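Long-range contacts in putative metallopeptidase (Shewanella baltica OS155, PDB 3IEH), which probably acts as a zinc-dependent hydrolase of the M14 metallocarboxypeptidase family, although its own substrate is not established: residues C169-L174 with T247-N252; D198-Y203 with S261-H266; Y123-N128 with T144-K149; V180-P185 with L221-F226. One frame throughout, in Å; residues are numbered along the deposited sequence.

Interaction 1. Residues C169-L174 with T247-N252. With ZN (zinc ion), chain B.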
loop_
_atom_site.group_PDB
_atom_site.type_symbol
_atom_site.label_atom_id
_atom_site.label_comp_id
_atom_site.label_asym_id
_atom_site.label_seq_id
_atom_site.Cartn_x
_atom_site.Cartn_y
_atom_site.Cartn_z
ATOM N N CYS A 169 1.060 1.656 0.483
ATOM C CA CYS A 169 2.093 2.458 -0.174
ATOM C C CYS A 169 1.639 3.105 -1.479
ATOM O O CYS A 169 1.495 2.433 -2.512
ATOM C CB CYS A 169 3.308 1.596 -0.384
ATOM S SG CYS A 169 3.955 1.088 1.240
ATOM N N HIS A 170 1.408 4.416 -1.415
ATOM C CA HIS A 170 0.903 5.173 -2.541
ATOM C C HIS A 170 1.952 6.132 -3.031
ATOM O O HIS A 170 3.035 6.270 -2.431
ATOM C CB HIS A 170 -0.344 5.939 -2.130
ATOM C CG HIS A 170 -1.542 5.060 -1.932
ATOM N ND1 HIS A 170 -2.585 5.019 -2.824
ATOM C CD2 HIS A 170 -1.832 4.149 -0.979
ATOM C CE1 HIS A 170 -3.489 4.155 -2.407
ATOM N NE2 HIS A 170 -3.057 3.613 -1.289
ATOM N N GLU A 171 1.658 6.744 -4.167
ATOM C CA GLU A 171 2.501 7.795 -4.711
ATOM C C GLU A 171 1.634 8.946 -5.186
ATOM O O GLU A 171 0.479 8.759 -5.492
ATOM C CB GLU A 171 3.341 7.295 -5.861
ATOM C CG GLU A 171 4.242 6.150 -5.560
ATOM C CD GLU A 171 5.457 6.182 -6.464
ATOM O OE1 GLU A 171 5.377 5.611 -7.551
ATOM O OE2 GLU A 171 6.466 6.853 -6.147
ATOM N N ASP A 172 2.204 10.140 -5.233
ATOM C CA ASP A 172 1.487 11.335 -5.675
ATOM C C ASP A 172 2.219 11.887 -6.909
ATOM O O ASP A 172 3.308 12.453 -6.788
ATOM C CB ASP A 172 1.428 12.341 -4.505
ATOM C CG ASP A 172 0.644 13.629 -4.824
ATOM O OD1 ASP A 172 0.275 13.917 -5.990
ATOM O OD2 ASP A 172 0.423 14.388 -3.872
ATOM N N VAL A 173 1.602 11.717 -8.083
ATOM C CA VAL A 173 2.162 12.189 -9.373
ATOM C C VAL A 173 2.146 13.723 -9.520
ATOM O O VAL A 173 2.819 14.269 -10.372
ATOM C CB VAL A 173 1.453 11.522 -10.606
ATOM C CG1 VAL A 173 -0.035 11.941 -10.731
ATOM C CG2 VAL A 173 2.171 11.864 -11.867
ATOM N N LEU A 174 1.397 14.417 -8.673
ATOM C CA LEU A 174 1.389 15.857 -8.691
ATOM C C LEU A 174 2.379 16.461 -7.706
ATOM O O LEU A 174 2.435 17.682 -7.576
ATOM C CB LEU A 174 -0.007 16.372 -8.380
ATOM C CG LEU A 174 -1.052 16.035 -9.455
ATOM C CD1 LEU A 174 -2.413 16.590 -9.045
ATOM C CD2 LEU A 174 -0.640 16.558 -10.839
ATOM N N THR A 247 4.999 8.767 -1.630
ATOM C CA THR A 247 6.243 9.207 -2.225
ATOM C C THR A 247 5.939 10.079 -3.456
ATOM O O THR A 247 4.940 9.888 -4.166
ATOM C CB THR A 247 7.177 8.021 -2.602
ATOM O OG1 THR A 247 6.465 7.043 -3.379
ATOM C CG2 THR A 247 7.763 7.379 -1.354
ATOM N N PRO A 248 6.789 11.053 -3.718
ATOM C CA PRO A 248 6.510 11.978 -4.818
ATOM C C PRO A 248 6.903 11.435 -6.182
ATOM O O PRO A 248 8.102 11.252 -6.451
ATOM C CB PRO A 248 7.361 13.202 -4.457
ATOM C CG PRO A 248 8.504 12.635 -3.639
ATOM C CD PRO A 248 7.961 11.443 -2.920
ATOM N N ALA A 249 5.921 11.277 -7.070
ATOM C CA ALA A 249 6.158 10.619 -8.355
ATOM C C ALA A 249 6.783 11.539 -9.409
ATOM O O ALA A 249 6.978 11.121 -10.558
ATOM C CB ALA A 249 4.866 9.965 -8.882
ATOM N N LEU A 250 7.078 12.784 -9.021
ATOM C CA LEU A 250 7.863 13.733 -9.861
ATOM C C LEU A 250 9.370 13.554 -9.625
ATOM O O LEU A 250 10.173 14.152 -10.308
ATOM C CB LEU A 250 7.469 15.209 -9.608
ATOM C CG LEU A 250 6.054 15.657 -10.006
ATOM C CD1 LEU A 250 5.788 17.142 -9.590
ATOM C CD2 LEU A 250 5.815 15.433 -11.527
ATOM N N GLN A 251 9.745 12.751 -8.642
ATOM C CA GLN A 251 11.141 12.441 -8.383
ATOM C C GLN A 251 11.526 11.162 -9.131
ATOM O O GLN A 251 10.685 10.452 -9.704
ATOM C CB GLN A 251 11.376 12.234 -6.868
ATOM C CG GLN A 251 11.060 13.437 -5.956
ATOM C CD GLN A 251 11.938 14.660 -6.199
ATOM O OE1 GLN A 251 12.918 14.570 -6.926
ATOM N NE2 GLN A 251 11.585 15.817 -5.585
ATOM N N ASN A 252 12.811 10.861 -9.073
ATOM C CA ASN A 252 13.411 9.684 -9.666
ATOM C C ASN A 252 12.768 8.359 -9.214
ATOM O O ASN A 252 12.612 8.076 -8.024
ATOM C CB ASN A 252 14.914 9.669 -9.378
ATOM C CG ASN A 252 15.596 8.437 -9.924
ATOM O OD1 ASN A 252 15.490 7.333 -9.359
ATOM N ND2 ASN A 252 16.312 8.613 -11.032
HETATM ZN ZN ZN B . -2.846 6.675 -4.623
HETATM O O HOH W 1 -2.928 8.578 -3.325
#
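This is a parallel beta pairing with a hydroxyl-carboxylate bond on one face of the sheet, formed where strands 165-172 and 242-248 run out beside the zinc site. Glu171 pairs with Thr247 and Asp172 with Pro248. Asp172 N donates to Thr247 O over 2.9 Å, and Ala249 N to Asp172 O over the same distance, the latter from well above the carbonyl plane, where the second strand has begun a type I turn from Pro248 to Gln251. On the face of Glu171 and Thr247, Thr247 OG1 sits between its own backbone N and carbonyl carbon (chi1 51°) and donates to Glu171 OE2 at 2.8 Å, meeting the anti side of the carboxylate. The same OE2 forms a salt bridge with Arg256 of helix 253-271, while OE1 accepts from Ala81 N, so both carboxylate oxygens are engaged. In the M14 fold the zinc ligands cluster at strand ends of the central sheet, and here His170 ND1 holds the zinc at 2.5 Å together with His76, Glu79 and a water. Past the paired residues, Ala249 CB packs against Val173 CA at 3.5 Å, and Leu250 lays CD2 3.4 Å from Val173 O. Asp172, whose OD2 bonds to Tyr179, uses OD1 to accept from Leu174 N in an Asx turn.

Interaction 2. Residues D198-Y203 with S261-H266. With GOL (glycerol), chain G.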
loop_
_atom_site.group_PDB
_atom_site.type_symbol
_atom_site.label_atom_id
_atom_site.label_comp_id
_atom_site.label_asym_id
_atom_site.label_seq_id
_atom_site.Cartn_x
_atom_site.Cartn_y
_atom_site.Cartn_z
ATOM N N ASP A 198 9.758 10.814 8.882
ATOM C CA ASP A 198 11.214 10.961 8.817
ATOM C C ASP A 198 11.896 10.016 7.811
ATOM O O ASP A 198 12.856 10.412 7.146
ATOM C CB ASP A 198 11.851 10.793 10.215
ATOM C CG ASP A 198 11.439 11.911 11.200
ATOM O OD1 ASP A 198 11.132 13.049 10.772
ATOM O OD2 ASP A 198 11.415 11.647 12.410
ATOM N N THR A 199 11.425 8.779 7.705
ATOM C CA THR A 199 11.996 7.830 6.746
ATOM C C THR A 199 11.876 8.366 5.317
ATOM O O THR A 199 12.842 8.373 4.545
ATOM C CB THR A 199 11.305 6.449 6.833
ATOM O OG1 THR A 199 11.411 5.953 8.177
ATOM C CG2 THR A 199 11.936 5.473 5.870
ATOM N N LEU A 200 10.691 8.834 4.966
ATOM C CA LEU A 200 10.485 9.443 3.634
ATOM C C LEU A 200 11.334 10.708 3.502
ATOM O O LEU A 200 11.934 10.966 2.449
ATOM C CB LEU A 200 9.008 9.779 3.420
ATOM C CG LEU A 200 8.010 8.618 3.461
ATOM C CD1 LEU A 200 6.606 9.175 3.206
ATOM C CD2 LEU A 200 8.399 7.558 2.410
ATOM N N GLY A 201 11.395 11.469 4.594
ATOM C CA GLY A 201 12.190 12.689 4.655
ATOM C C GLY A 201 13.648 12.428 4.388
ATOM O O GLY A 201 14.358 13.327 4.021
ATOM N N GLY A 202 14.105 11.193 4.576
ATOM C CA GLY A 202 15.485 10.833 4.262
ATOM C C GLY A 202 15.753 10.673 2.778
ATOM O O GLY A 202 16.896 10.660 2.372
ATOM N N TYR A 203 14.706 10.519 1.969
ATOM C CA TYR A 203 14.849 10.405 0.512
ATOM C C TYR A 203 14.363 11.632 -0.219
ATOM O O TYR A 203 14.855 11.923 -1.317
ATOM C CB TYR A 203 14.058 9.213 -0.042
ATOM C CG TYR A 203 14.581 7.911 0.459
ATOM C CD1 TYR A 203 14.167 7.426 1.683
ATOM C CD2 TYR A 203 15.525 7.183 -0.256
ATOM C CE1 TYR A 203 14.636 6.236 2.183
ATOM C CE2 TYR A 203 16.020 5.982 0.251
ATOM C CZ TYR A 203 15.567 5.518 1.472
ATOM O OH TYR A 203 16.019 4.339 2.020
ATOM N N SER A 261 10.563 0.884 -0.083
ATOM C CA SER A 261 11.174 -0.245 0.611
ATOM C C SER A 261 11.592 0.126 2.050
ATOM O O SER A 261 11.472 -0.677 2.969
ATOM C CB SER A 261 12.405 -0.726 -0.159
ATOM O OG SER A 261 12.972 -1.882 0.433
ATOM N N ALA A 262 12.113 1.337 2.219
ATOM C CA ALA A 262 12.530 1.808 3.516
ATOM C C ALA A 262 11.306 1.971 4.430
ATOM O O ALA A 262 11.357 1.560 5.584
ATOM C CB ALA A 262 13.309 3.117 3.395
ATOM N N ALA A 263 10.222 2.536 3.901
ATOM C CA ALA A 263 8.998 2.756 4.665
ATOM C C ALA A 263 8.380 1.459 5.149
ATOM O O ALA A 263 7.899 1.388 6.280
ATOM C CB ALA A 263 7.972 3.542 3.845
HETATM N N MSE A 264 8.346 0.453 4.278
HETATM C CA MSE A 264 7.894 -0.885 4.656
HETATM C C MSE A 264 8.764 -1.488 5.765
HETATM O O MSE A 264 8.245 -2.106 6.689
HETATM C CB MSE A 264 7.912 -1.798 3.451
HETATM C CG MSE A 264 6.818 -1.475 2.464
HETATM SE SE MSE A 264 7.136 -2.304 0.761
HETATM C CE MSE A 264 6.065 -1.026 -0.187
ATOM N N THR A 265 10.082 -1.311 5.663
ATOM C CA THR A 265 10.985 -1.795 6.662
ATOM C C THR A 265 10.742 -1.134 8.007
ATOM O O THR A 265 10.659 -1.804 9.048
ATOM C CB THR A 265 12.455 -1.576 6.222
ATOM O OG1 THR A 265 12.735 -2.486 5.162
ATOM C CG2 THR A 265 13.415 -1.896 7.361
ATOM N N HIS A 266 10.644 0.185 7.980
ATOM C CA HIS A 266 10.380 0.954 9.181
ATOM C C HIS A 266 9.006 0.630 9.783
ATOM O O HIS A 266 8.869 0.556 11.003
ATOM C CB HIS A 266 10.536 2.458 8.907
ATOM C CG HIS A 266 11.963 2.917 8.912
ATOM N ND1 HIS A 266 12.845 2.615 7.896
ATOM C CD2 HIS A 266 12.664 3.642 9.815
ATOM C CE1 HIS A 266 14.025 3.137 8.170
ATOM N NE2 HIS A 266 13.937 3.780 9.318
HETATM C C1 GOL G . 15.459 0.257 1.541
HETATM O O1 GOL G . 15.234 -0.771 2.482
HETATM C C2 GOL G . 16.907 0.715 1.580
HETATM O O2 GOL G . 17.738 -0.341 1.167
HETATM C C3 GOL G . 17.118 1.863 0.603
HETATM O O3 GOL G . 18.201 2.685 0.991
#
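Thr199, near the end of helix 191-201, faces Ala263 of helix 253-271 with their CA atoms 6.3 Å apart, a close approach consistent with the small side chains of Ala262 and Ala263. Thr199 carries most of the contact. Its CG2, anti to the backbone N, packs 3.7 Å from Ala262 CB and also lies over a face of the His266 ring, 3.9 Å from the centroid, in a CH-pi contact. OG1 sits above the same ring, offset toward its rim, 3.1 Å from CD2 of His266, while its hydrogen bond goes back to Asp195 O in its own helix. The imidazole is held by its ND1, which donates to Ala262 O at 2.9 Å, the acceptor lying near the ring plane; that oxygen also takes the helical bond from His266 N. Further along, Tyr203 brings CE1 to 3.6 Å from Ala262 CB, and its OH receives a weak bond from a glycerol, probably from the crystallisation liquor. On the inner side, Leu200 CD2 reaches Ala263 CB at 4.3 Å, and Leu200 also touches Thr245 and Thr247 of the sheet. The arrangement is that of two neighbouring helices packed on one side of the central sheet, as in the alpha/beta fold of M14 peptidases.

Interaction 3. Residues Y123-N128 with T144-K149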
loop_
_atom_site.group_PDB
_atom_site.type_symbol
_atom_site.label_atom_id
_atom_site.label_comp_id
_atom_site.label_asym_id
_atom_site.label_seq_id
_atom_site.Cartn_x
_atom_site.Cartn_y
_atom_site.Cartn_z
ATOM N N TYR A 123 -11.623 -0.194 -16.198
ATOM C CA TYR A 123 -13.081 0.090 -16.294
ATOM C C TYR A 123 -13.474 1.503 -15.807
ATOM O O TYR A 123 -14.662 1.809 -15.682
ATOM C CB TYR A 123 -13.860 -0.930 -15.480
ATOM C CG TYR A 123 -13.502 -2.358 -15.797
ATOM C CD1 TYR A 123 -13.742 -2.890 -17.054
ATOM C CD2 TYR A 123 -12.955 -3.191 -14.823
ATOM C CE1 TYR A 123 -13.411 -4.188 -17.345
ATOM C CE2 TYR A 123 -12.636 -4.493 -15.109
ATOM C CZ TYR A 123 -12.862 -4.988 -16.369
ATOM O OH TYR A 123 -12.532 -6.296 -16.637
ATOM N N GLY A 124 -12.484 2.348 -15.502
ATOM C CA GLY A 124 -12.759 3.709 -15.024
ATOM C C GLY A 124 -13.167 3.785 -13.556
ATOM O O GLY A 124 -13.780 4.766 -13.132
ATOM N N GLU A 125 -12.790 2.775 -12.772
ATOM C CA GLU A 125 -13.086 2.752 -11.340
ATOM C C GLU A 125 -11.816 3.104 -10.566
ATOM O O GLU A 125 -10.724 2.890 -11.071
ATOM C CB GLU A 125 -13.534 1.368 -10.897
ATOM C CG GLU A 125 -14.635 0.785 -11.706
ATOM C CD GLU A 125 -14.990 -0.643 -11.312
ATOM O OE1 GLU A 125 -14.076 -1.434 -10.988
ATOM O OE2 GLU A 125 -16.202 -0.959 -11.343
ATOM N N ASN A 126 -11.987 3.620 -9.340
ATOM C CA ASN A 126 -10.891 3.955 -8.424
ATOM C C ASN A 126 -10.854 2.913 -7.331
ATOM O O ASN A 126 -11.677 2.952 -6.407
ATOM C CB ASN A 126 -11.091 5.340 -7.801
ATOM C CG ASN A 126 -9.950 5.737 -6.846
ATOM O OD1 ASN A 126 -9.046 4.933 -6.525
ATOM N ND2 ASN A 126 -9.997 6.980 -6.378
ATOM N N PRO A 127 -9.895 1.977 -7.409
ATOM C CA PRO A 127 -9.951 0.860 -6.481
ATOM C C PRO A 127 -9.801 1.222 -4.994
ATOM O O PRO A 127 -10.169 0.430 -4.149
ATOM C CB PRO A 127 -8.809 -0.045 -6.957
ATOM C CG PRO A 127 -8.608 0.318 -8.397
ATOM C CD PRO A 127 -8.851 1.782 -8.434
ATOM N N ASN A 128 -9.305 2.416 -4.693
ATOM C CA ASN A 128 -9.052 2.846 -3.319
ATOM C C ASN A 128 -10.219 3.565 -2.639
ATOM O O ASN A 128 -10.060 4.020 -1.522
ATOM C CB ASN A 128 -7.838 3.778 -3.309
ATOM C CG ASN A 128 -7.285 4.049 -1.898
ATOM O OD1 ASN A 128 -6.816 5.151 -1.609
ATOM N ND2 ASN A 128 -7.345 3.054 -1.032
ATOM N N THR A 144 -17.419 1.727 -5.228
ATOM C CA THR A 144 -16.538 0.587 -4.950
ATOM C C THR A 144 -16.239 -0.135 -6.260
ATOM O O THR A 144 -17.153 -0.493 -6.993
ATOM C CB THR A 144 -17.187 -0.410 -3.978
ATOM O OG1 THR A 144 -17.814 0.303 -2.906
ATOM C CG2 THR A 144 -16.159 -1.426 -3.468
ATOM N N SER A 145 -14.965 -0.342 -6.545
ATOM C CA SER A 145 -14.534 -0.969 -7.790
ATOM C C SER A 145 -14.691 -2.490 -7.695
ATOM O O SER A 145 -15.033 -3.008 -6.638
ATOM C CB SER A 145 -13.055 -0.641 -8.051
ATOM O OG SER A 145 -12.230 -1.452 -7.209
ATOM N N VAL A 146 -14.437 -3.183 -8.807
ATOM C CA VAL A 146 -14.372 -4.646 -8.822
ATOM C C VAL A 146 -13.406 -5.143 -7.735
ATOM O O VAL A 146 -13.716 -6.042 -6.948
ATOM C CB VAL A 146 -13.823 -5.167 -10.179
ATOM C CG1 VAL A 146 -13.669 -6.658 -10.152
ATOM C CG2 VAL A 146 -14.725 -4.763 -11.322
ATOM N N GLU A 147 -12.222 -4.550 -7.692
ATOM C CA GLU A 147 -11.218 -4.962 -6.701
ATOM C C GLU A 147 -11.714 -4.715 -5.268
ATOM O O GLU A 147 -11.567 -5.571 -4.393
ATOM C CB GLU A 147 -9.877 -4.247 -6.931
ATOM C CG GLU A 147 -9.314 -4.368 -8.369
ATOM C CD GLU A 147 -9.865 -3.341 -9.342
ATOM O OE1 GLU A 147 -10.837 -2.626 -8.984
ATOM O OE2 GLU A 147 -9.312 -3.244 -10.465
ATOM N N GLY A 148 -12.306 -3.544 -5.030
ATOM C CA GLY A 148 -12.803 -3.216 -3.696
ATOM C C GLY A 148 -13.839 -4.223 -3.252
ATOM O O GLY A 148 -13.811 -4.682 -2.110
ATOM N N LYS A 149 -14.734 -4.586 -4.163
ATOM C CA LYS A 149 -15.760 -5.582 -3.872
ATOM C C LYS A 149 -15.131 -6.924 -3.478
ATOM O O LYS A 149 -15.557 -7.556 -2.499
ATOM C CB LYS A 149 -16.718 -5.760 -5.067
ATOM C CG LYS A 149 -17.747 -4.661 -5.203
ATOM C CD LYS A 149 -18.379 -4.677 -6.589
ATOM C CE LYS A 149 -19.535 -3.683 -6.745
ATOM N NZ LYS A 149 -20.149 -3.774 -8.126
HETATM O O HOH W 2 -12.903 0.107 -4.397
#
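Glu125 extends from the loop 123-128 over Ser145 to the start of helix 146-152. Its CB rests 3.5 Å from Ser145 CB; the chain then runs on extended, carrying CD to 3.6 Å from Ser145 CA. At the tip, OE1 accepts from Val146 N at 2.8 Å in a nearly straight bond (167°), the N-H arriving from above the carboxylate plane, and OE1 also lies 3.4 Å from Val146 CG2. OE2 is turned away from that N-H, at 3.8 Å from it. The helix has its own cap as well: Ser145 is the N-cap residue, and its OG accepts from Gly148 N at 3.0 Å. A carboxylate from the loop thus adds to the capping at a helix N terminus, where the helix dipole would be expected to stabilise negative charge. Ser145 OG in turn donates to Glu147 OE1. Glu125 OE1 and Glu147 OE1 approach to 4.0 Å, and Asn121 ND2 bonds to both, which probably eases the repulsion between them. Beside them Pro127 lies alongside Glu147, its CG 3.7 Å from Glu147 OE1, and a water links Pro127 O to Ser145 N. Next to this proline, Asn126 accepts from Asn128 N through OD1 in an Asx turn, and the same OD1 bonds to NE2 of the zinc ligand His76, a second-shell contact that would help to orient the imidazole.

Interaction 4. Residues V180-P185 with L221-F226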
loop_
_atom_site.group_PDB
_atom_site.type_symbol
_atom_site.label_atom_id
_atom_site.label_comp_id
_atom_site.label_asym_id
_atom_site.label_seq_id
_atom_site.Cartn_x
_atom_site.Cartn_y
_atom_site.Cartn_z
ATOM N N VAL A 180 2.693 11.559 4.455
ATOM C CA VAL A 180 2.112 10.333 4.969
ATOM C C VAL A 180 0.825 10.618 5.737
ATOM O O VAL A 180 0.777 11.554 6.503
ATOM C CB VAL A 180 3.110 9.583 5.899
ATOM C CG1 VAL A 180 3.714 10.528 6.903
ATOM C CG2 VAL A 180 2.396 8.447 6.618
ATOM N N TYR A 181 -0.211 9.822 5.477
ATOM C CA TYR A 181 -1.466 9.848 6.212
ATOM C C TYR A 181 -1.278 8.805 7.280
ATOM O O TYR A 181 -0.937 7.694 6.943
ATOM C CB TYR A 181 -2.663 9.380 5.342
ATOM C CG TYR A 181 -3.022 10.249 4.144
ATOM C CD1 TYR A 181 -2.405 10.069 2.907
ATOM C CD2 TYR A 181 -4.005 11.213 4.238
ATOM C CE1 TYR A 181 -2.738 10.859 1.810
ATOM C CE2 TYR A 181 -4.339 12.009 3.159
ATOM C CZ TYR A 181 -3.719 11.831 1.952
ATOM O OH TYR A 181 -4.080 12.640 0.891
ATOM N N SER A 182 -1.525 9.123 8.545
ATOM C CA SER A 182 -1.420 8.102 9.612
ATOM C C SER A 182 -2.654 8.091 10.504
ATOM O O SER A 182 -3.433 9.050 10.516
ATOM C CB SER A 182 -0.153 8.263 10.471
ATOM O OG SER A 182 -0.223 9.415 11.289
ATOM N N PHE A 183 -2.813 6.967 11.208
ATOM C CA PHE A 183 -3.916 6.721 12.130
ATOM C C PHE A 183 -3.342 6.120 13.399
ATOM O O PHE A 183 -2.682 5.071 13.355
ATOM C CB PHE A 183 -4.934 5.757 11.535
ATOM C CG PHE A 183 -5.576 6.263 10.287
ATOM C CD1 PHE A 183 -4.968 6.073 9.054
ATOM C CD2 PHE A 183 -6.762 6.964 10.339
ATOM C CE1 PHE A 183 -5.556 6.538 7.900
ATOM C CE2 PHE A 183 -7.338 7.462 9.192
ATOM C CZ PHE A 183 -6.736 7.237 7.972
ATOM N N GLU A 184 -3.539 6.820 14.517
ATOM C CA GLU A 184 -3.116 6.321 15.823
ATOM C C GLU A 184 -4.201 6.681 16.813
ATOM O O GLU A 184 -4.824 7.723 16.688
ATOM C CB GLU A 184 -1.801 6.946 16.290
ATOM C CG GLU A 184 -0.556 6.651 15.457
ATOM C CD GLU A 184 0.681 7.180 16.139
ATOM O OE1 GLU A 184 0.880 6.838 17.319
ATOM O OE2 GLU A 184 1.450 7.941 15.527
ATOM N N PRO A 185 -4.416 5.828 17.816
ATOM C CA PRO A 185 -5.455 6.053 18.807
ATOM C C PRO A 185 -5.023 7.128 19.829
ATOM O O PRO A 185 -4.917 6.866 21.029
ATOM C CB PRO A 185 -5.616 4.666 19.436
ATOM C CG PRO A 185 -4.248 4.081 19.356
ATOM C CD PRO A 185 -3.634 4.611 18.103
ATOM N N LEU A 221 2.736 15.360 7.427
ATOM C CA LEU A 221 1.810 14.475 8.126
ATOM C C LEU A 221 0.368 14.897 7.970
ATOM O O LEU A 221 0.062 16.072 8.044
ATOM C CB LEU A 221 2.167 14.475 9.619
ATOM C CG LEU A 221 1.708 13.266 10.421
ATOM C CD1 LEU A 221 2.344 12.009 9.831
ATOM C CD2 LEU A 221 2.053 13.427 11.908
ATOM N N ILE A 222 -0.499 13.938 7.688
ATOM C CA ILE A 222 -1.955 14.105 7.761
ATOM C C ILE A 222 -2.378 13.035 8.761
ATOM O O ILE A 222 -2.181 11.840 8.525
ATOM C CB ILE A 222 -2.644 13.938 6.403
ATOM C CG1 ILE A 222 -2.068 14.940 5.381
ATOM C CG2 ILE A 222 -4.137 14.176 6.528
ATOM C CD1 ILE A 222 -2.375 14.579 3.909
ATOM N N PHE A 223 -2.925 13.469 9.892
ATOM C CA PHE A 223 -3.211 12.609 11.042
ATOM C C PHE A 223 -4.699 12.395 11.301
ATOM O O PHE A 223 -5.455 13.364 11.426
ATOM C CB PHE A 223 -2.607 13.273 12.273
ATOM C CG PHE A 223 -2.639 12.427 13.524
ATOM C CD1 PHE A 223 -1.938 11.220 13.588
ATOM C CD2 PHE A 223 -3.309 12.873 14.663
ATOM C CE1 PHE A 223 -1.937 10.453 14.768
ATOM C CE2 PHE A 223 -3.320 12.122 15.836
ATOM C CZ PHE A 223 -2.625 10.907 15.896
ATOM N N ASN A 224 -5.091 11.122 11.406
ATOM C CA ASN A 224 -6.459 10.702 11.719
ATOM C C ASN A 224 -7.526 11.368 10.839
ATOM O O ASN A 224 -8.544 11.880 11.303
ATOM C CB ASN A 224 -6.752 10.867 13.233
ATOM C CG ASN A 224 -5.945 9.883 14.103
ATOM O OD1 ASN A 224 -5.477 8.855 13.622
ATOM N ND2 ASN A 224 -5.773 10.207 15.379
ATOM N N HIS A 225 -7.274 11.347 9.547
ATOM C CA HIS A 225 -8.232 11.852 8.588
ATOM C C HIS A 225 -8.956 10.656 8.001
ATOM O O HIS A 225 -8.352 9.843 7.306
ATOM C CB HIS A 225 -7.527 12.616 7.476
ATOM C CG HIS A 225 -8.393 12.848 6.280
ATOM N ND1 HIS A 225 -9.451 13.735 6.293
ATOM C CD2 HIS A 225 -8.370 12.304 5.040
ATOM C CE1 HIS A 225 -10.041 13.729 5.110
ATOM N NE2 HIS A 225 -9.404 12.871 4.331
ATOM N N PHE A 226 -10.252 10.555 8.276
ATOM C CA PHE A 226 -11.056 9.413 7.818
ATOM C C PHE A 226 -11.845 9.740 6.560
ATOM O O PHE A 226 -12.509 10.753 6.478
ATOM C CB PHE A 226 -11.969 8.908 8.938
ATOM C CG PHE A 226 -11.233 8.152 10.004
ATOM C CD1 PHE A 226 -10.591 8.825 11.039
ATOM C CD2 PHE A 226 -11.140 6.765 9.961
ATOM C CE1 PHE A 226 -9.902 8.128 12.021
ATOM C CE2 PHE A 226 -10.447 6.071 10.944
ATOM C CZ PHE A 226 -9.839 6.743 11.976
HETATM O O HOH W 3 -5.097 10.127 8.257
#
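The Ile222 side chain fits against the ring of Tyr181, lying alongside and pointing the same way: CD1 sits over one ring face, 3.8 Å from the centroid, while CB and CG2 of Ile222 border CD2 of Tyr181. On the other face of the sheet, Val180 CG1 fits against Leu221 CD1 at 3.6 Å, and the Phe223 ring turns its edge to Ser182 OG and to Glu184 CB. Both polar ends have partners elsewhere, since Ser182 OG and Glu184 OE2 bond to Ser193 of helix 191-201. Between these two layers of side chains the segments 180-183 and 221-223 run parallel, their axes 29° apart, with 221-223 the outermost strand at this end of the mixed sheet. Ser182 N to Ile222 O and Asn224 N to Ser182 O, each 2.8 Å, carry the ladder to its end. There Asn224 extends it with its side chain: OD1 takes Glu184 N in the carbonyl plane, on a lone pair, at 2.9 Å, and ND2 donates to Glu184 O at 3.0 Å. Beyond the ladder, Phe183 drives its ring edge into the face of Phe226, CE2 over the centre, with centroids 4.8 Å apart and planes at 65°. Its CZ comes 3.1 Å from His225 O near the ring plane.

In the fold
Interactions 1 and 4 are both parallel pairings in the central sheet, joined through the neighbouring strands 242-248 and 179-183. Interaction 1 holds the inner strands and a zinc ligand; interaction 4 secures an edge strand, with more aromatic packing. Interaction 2 joins two helices almost wholly through apolar and ring-face contacts, and touches interaction 1 directly: Cys169 SG lies 3.3 Å from CE of Met264, a selenomethionine. Interaction 3, about 28 Å from interaction 2 between centres, is a polar loop-to-helix cap across from it. It meets interaction 1 beside the zinc site, where Asn128 OD1 packs on CE1 of the zinc ligand His170. All four are partly buried, none being purely core or surface.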